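Local coordinates for protein vinylacetyl-CoA Delta-isomerase (Nitrosopumilus maritimus SCM1, PDB 6VJR) that probably acts as an oxygen-tolerant 4-hydroxybutyryl-CoA dehydratase and vinylacetyl-CoA isomerase, using bound FAD and a [4Fe-4S] cluster, at residues 33-45 with 245-257. Numbering follows the deposited sequence. Where two conformers were deposited one is given.
Sequences PMIRPSINAVAET and DGNAKFGGQEALI. With NA (sodium ion), chain K.
F250, S38 and P37 bring the first turns of helix 36-51 down on a loop, 245-253, which turns near its sodium-binding end, where D245 OD1 binds the ion, and runs extended from F250 into strand 254-259 of a mixed beta sheet. P37 suits the first turn of the helix, where a missing N-H costs little. Its carbonyl O, besides bonding A41 N in the helix, receives a weak bond from G251 N (3.3 Å). The P37 ring lies against the backbone of 250-251, CB 3.6 Å from G251 N. S38 fits its small side chain beside the glycines: S38 CA lies 3.1 Å from G251 O in a CA-H...O contact, while OG, turned between its own N and carbonyl carbon (chi1 67°), bonds back to I35 O on a lone pair and accepts from N192. The amide of N40 bridges R36 and the loop: OD1 accepts from R36 NE, while ND2 donates to K249 O in the carbonyl plane, 3.0 Å away and nearly straight at 163°. Were N40 replaced by alanine, K249 O would probably lose its side-chain donor and R36 NE its acceptor. T94 of helix 77-94 and L474 of a second subunit also touch F250. The F250 ring turns its edge to the helix backbone, CE1 3.6 Å from N40 O, and K249 CG sits over the centre of one face.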
# COMPACT_ATOMS: atom_id res chain seq x y z
N PRO A 33 -4.97 -16.31 37.52
CA PRO A 33 -5.45 -16.62 36.17
C PRO A 33 -5.05 -15.64 35.07
O PRO A 33 -5.05 -16.00 33.90
CB PRO A 33 -6.96 -16.61 36.29
CG PRO A 33 -7.30 -16.26 37.70
CD PRO A 33 -6.04 -16.11 38.50
N MET A 34 -4.67 -14.42 35.42
CA MET A 34 -4.23 -13.49 34.40
C MET A 34 -2.80 -13.75 33.98
O MET A 34 -2.41 -13.41 32.85
CB MET A 34 -4.38 -12.04 34.87
CG MET A 34 -4.11 -11.02 33.80
SD MET A 34 -4.60 -9.36 34.28
CE MET A 34 -3.31 -8.35 33.52
N ILE A 35 -2.03 -14.37 34.87
CA ILE A 35 -0.60 -14.56 34.68
C ILE A 35 -0.30 -15.98 34.19
O ILE A 35 0.64 -16.19 33.42
CB ILE A 35 0.14 -14.24 35.98
CG1 ILE A 35 -0.19 -12.82 36.48
CG2 ILE A 35 1.66 -14.46 35.84
CD1 ILE A 35 0.50 -12.45 37.79
N ARG A 36 -1.11 -16.95 34.60
CA ARG A 36 -0.80 -18.33 34.30
C ARG A 36 -0.66 -18.57 32.79
O ARG A 36 0.20 -19.33 32.37
CB ARG A 36 -1.79 -19.31 34.93
CG ARG A 36 -1.53 -20.78 34.60
CD ARG A 36 -0.13 -21.19 34.97
NE ARG A 36 -0.02 -22.65 34.88
CZ ARG A 36 -0.24 -23.51 35.86
NH1 ARG A 36 -0.57 -23.07 37.05
NH2 ARG A 36 -0.18 -24.80 35.62
N PRO A 37 -1.46 -17.98 31.88
CA PRO A 37 -1.27 -18.27 30.45
C PRO A 37 0.14 -17.94 29.96
O PRO A 37 0.68 -18.63 29.11
CB PRO A 37 -2.35 -17.41 29.77
CG PRO A 37 -3.42 -17.32 30.86
CD PRO A 37 -2.64 -17.14 32.13
N SER A 38 0.74 -16.84 30.47
CA SER A 38 2.11 -16.52 30.07
C SER A 38 3.12 -17.57 30.57
O SER A 38 4.10 -17.88 29.89
CB SER A 38 2.49 -15.13 30.52
OG SER A 38 2.59 -14.95 31.92
N ILE A 39 2.89 -18.08 31.76
CA ILE A 39 3.70 -19.17 32.31
C ILE A 39 3.62 -20.40 31.42
O ILE A 39 4.61 -21.08 31.18
CB ILE A 39 3.32 -19.39 33.78
CG1 ILE A 39 3.84 -18.18 34.59
CG2 ILE A 39 3.82 -20.71 34.31
CD1 ILE A 39 3.27 -18.08 35.97
N ASN A 40 2.41 -20.75 31.03
CA ASN A 40 2.18 -21.89 30.16
C ASN A 40 2.97 -21.77 28.87
O ASN A 40 3.46 -22.77 28.35
CB ASN A 40 0.70 -22.03 29.86
CG ASN A 40 -0.14 -22.49 31.03
OD1 ASN A 40 0.36 -23.06 32.00
ND2 ASN A 40 -1.43 -22.28 30.94
N ALA A 41 3.01 -20.56 28.31
CA ALA A 41 3.77 -20.32 27.09
C ALA A 41 5.24 -20.62 27.33
O ALA A 41 5.87 -21.29 26.51
CB ALA A 41 3.53 -18.92 26.58
N VAL A 42 5.82 -20.09 28.41
CA VAL A 42 7.21 -20.41 28.68
C VAL A 42 7.40 -21.90 28.93
O VAL A 42 8.40 -22.48 28.48
CB VAL A 42 7.77 -19.57 29.84
CG1 VAL A 42 9.22 -19.92 30.08
CG2 VAL A 42 7.60 -18.08 29.56
N ALA A 43 6.45 -22.55 29.62
CA ALA A 43 6.60 -23.98 29.88
C ALA A 43 6.73 -24.75 28.57
O ALA A 43 7.38 -25.77 28.50
CB ALA A 43 5.44 -24.49 30.69
N GLU A 44 6.01 -24.32 27.53
CA GLU A 44 6.06 -24.98 26.23
C GLU A 44 7.45 -24.92 25.58
O GLU A 44 7.81 -25.80 24.79
CB GLU A 44 4.95 -24.47 25.30
CG GLU A 44 5.15 -24.89 23.85
CD GLU A 44 5.05 -26.37 23.49
OE1 GLU A 44 4.73 -27.22 24.35
OE2 GLU A 44 5.37 -26.67 22.30
N THR A 45 8.28 -23.94 25.95
CA THR A 45 9.64 -23.88 25.43
C THR A 45 10.47 -25.04 26.00
O THR A 45 11.40 -25.47 25.35
CB THR A 45 10.33 -22.56 25.75
OG1 THR A 45 10.68 -22.35 27.11
CG2 THR A 45 9.55 -21.37 25.24
N ASP A 245 -11.93 -15.85 26.13
CA ASP A 245 -10.51 -15.59 26.10
C ASP A 245 -9.87 -15.75 24.70
O ASP A 245 -8.78 -15.20 24.43
CB ASP A 245 -9.72 -16.55 27.00
CG ASP A 245 -10.13 -16.71 28.46
OD1 ASP A 245 -11.30 -16.48 28.80
OD2 ASP A 245 -9.27 -17.05 29.29
N GLY A 246 -10.48 -16.60 23.85
CA GLY A 246 -10.01 -16.88 22.50
C GLY A 246 -8.90 -17.92 22.49
O GLY A 246 -9.07 -19.00 21.93
N ASN A 247 -7.76 -17.55 23.07
CA ASN A 247 -6.68 -18.47 23.37
C ASN A 247 -6.56 -18.52 24.88
O ASN A 247 -5.95 -17.65 25.52
CB ASN A 247 -5.41 -17.94 22.73
CG ASN A 247 -4.19 -18.81 22.92
OD1 ASN A 247 -4.14 -19.69 23.80
ND2 ASN A 247 -3.20 -18.57 22.07
N ALA A 248 -7.18 -19.55 25.48
CA ALA A 248 -7.26 -19.56 26.94
C ALA A 248 -5.98 -20.08 27.59
O ALA A 248 -5.70 -19.76 28.75
CB ALA A 248 -8.43 -20.37 27.37
N LYS A 249 -5.20 -20.88 26.85
CA LYS A 249 -4.07 -21.51 27.51
C LYS A 249 -2.81 -20.66 27.53
O LYS A 249 -1.98 -20.83 28.43
CB LYS A 249 -3.72 -22.84 26.85
CG LYS A 249 -2.62 -23.63 27.55
CD LYS A 249 -2.47 -25.05 27.04
CE LYS A 249 -1.43 -25.76 27.82
NZ LYS A 249 -1.23 -27.10 27.26
N PHE A 250 -2.66 -19.74 26.56
CA PHE A 250 -1.41 -19.04 26.35
C PHE A 250 -1.63 -17.55 26.20
O PHE A 250 -2.57 -17.13 25.55
CB PHE A 250 -0.70 -19.58 25.10
CG PHE A 250 -0.45 -21.07 25.12
CD1 PHE A 250 0.50 -21.58 25.98
CD2 PHE A 250 -1.10 -21.92 24.24
CE1 PHE A 250 0.80 -22.94 25.97
CE2 PHE A 250 -0.80 -23.25 24.23
CZ PHE A 250 0.17 -23.76 25.06
N GLY A 251 -0.67 -16.80 26.70
CA GLY A 251 -0.61 -15.35 26.58
C GLY A 251 0.79 -14.84 26.86
O GLY A 251 1.73 -15.61 27.18
N GLY A 252 0.91 -13.52 26.82
CA GLY A 252 2.18 -12.86 27.10
C GLY A 252 2.11 -12.09 28.42
O GLY A 252 1.11 -12.12 29.14
N GLN A 253 3.24 -11.49 28.78
CA GLN A 253 3.38 -10.81 30.06
C GLN A 253 4.37 -9.67 29.87
O GLN A 253 5.47 -9.92 29.36
CB GLN A 253 3.99 -11.77 31.10
CG GLN A 253 4.55 -11.08 32.36
CD GLN A 253 5.17 -12.09 33.31
OE1 GLN A 253 6.39 -12.27 33.37
NE2 GLN A 253 4.29 -12.76 34.02
N GLU A 254 3.98 -8.50 30.36
CA GLU A 254 4.88 -7.36 30.47
C GLU A 254 4.74 -6.77 31.87
O GLU A 254 3.65 -6.78 32.47
CB GLU A 254 4.56 -6.31 29.41
CG GLU A 254 4.55 -6.86 27.99
CD GLU A 254 3.23 -7.49 27.54
OE1 GLU A 254 2.14 -6.90 27.77
OE2 GLU A 254 3.29 -8.59 26.92
N ALA A 255 5.87 -6.22 32.38
CA ALA A 255 5.81 -5.47 33.63
C ALA A 255 6.87 -4.37 33.61
O ALA A 255 7.87 -4.46 32.90
CB ALA A 255 5.98 -6.39 34.82
N LEU A 256 6.67 -3.37 34.47
CA LEU A 256 7.65 -2.35 34.80
C LEU A 256 8.46 -2.84 35.99
O LEU A 256 7.90 -3.16 37.04
CB LEU A 256 6.89 -1.07 35.11
CG LEU A 256 7.71 0.14 35.52
CD1 LEU A 256 8.67 0.63 34.46
CD2 LEU A 256 6.80 1.24 36.00
N ILE A 257 9.77 -2.89 35.82
CA ILE A 257 10.69 -3.32 36.86
C ILE A 257 11.31 -2.07 37.48
O ILE A 257 12.00 -1.29 36.81
CB ILE A 257 11.78 -4.22 36.31
CG1 ILE A 257 11.27 -5.35 35.44
CG2 ILE A 257 12.62 -4.73 37.48
CD1 ILE A 257 12.38 -6.22 34.89
NA NA K . -12.29 -16.54 30.99
O HOH W 1 -0.67 -14.27 30.98
O HOH W 2 -10.45 -17.92 31.49
O HOH W 3 -14.56 -15.66 30.32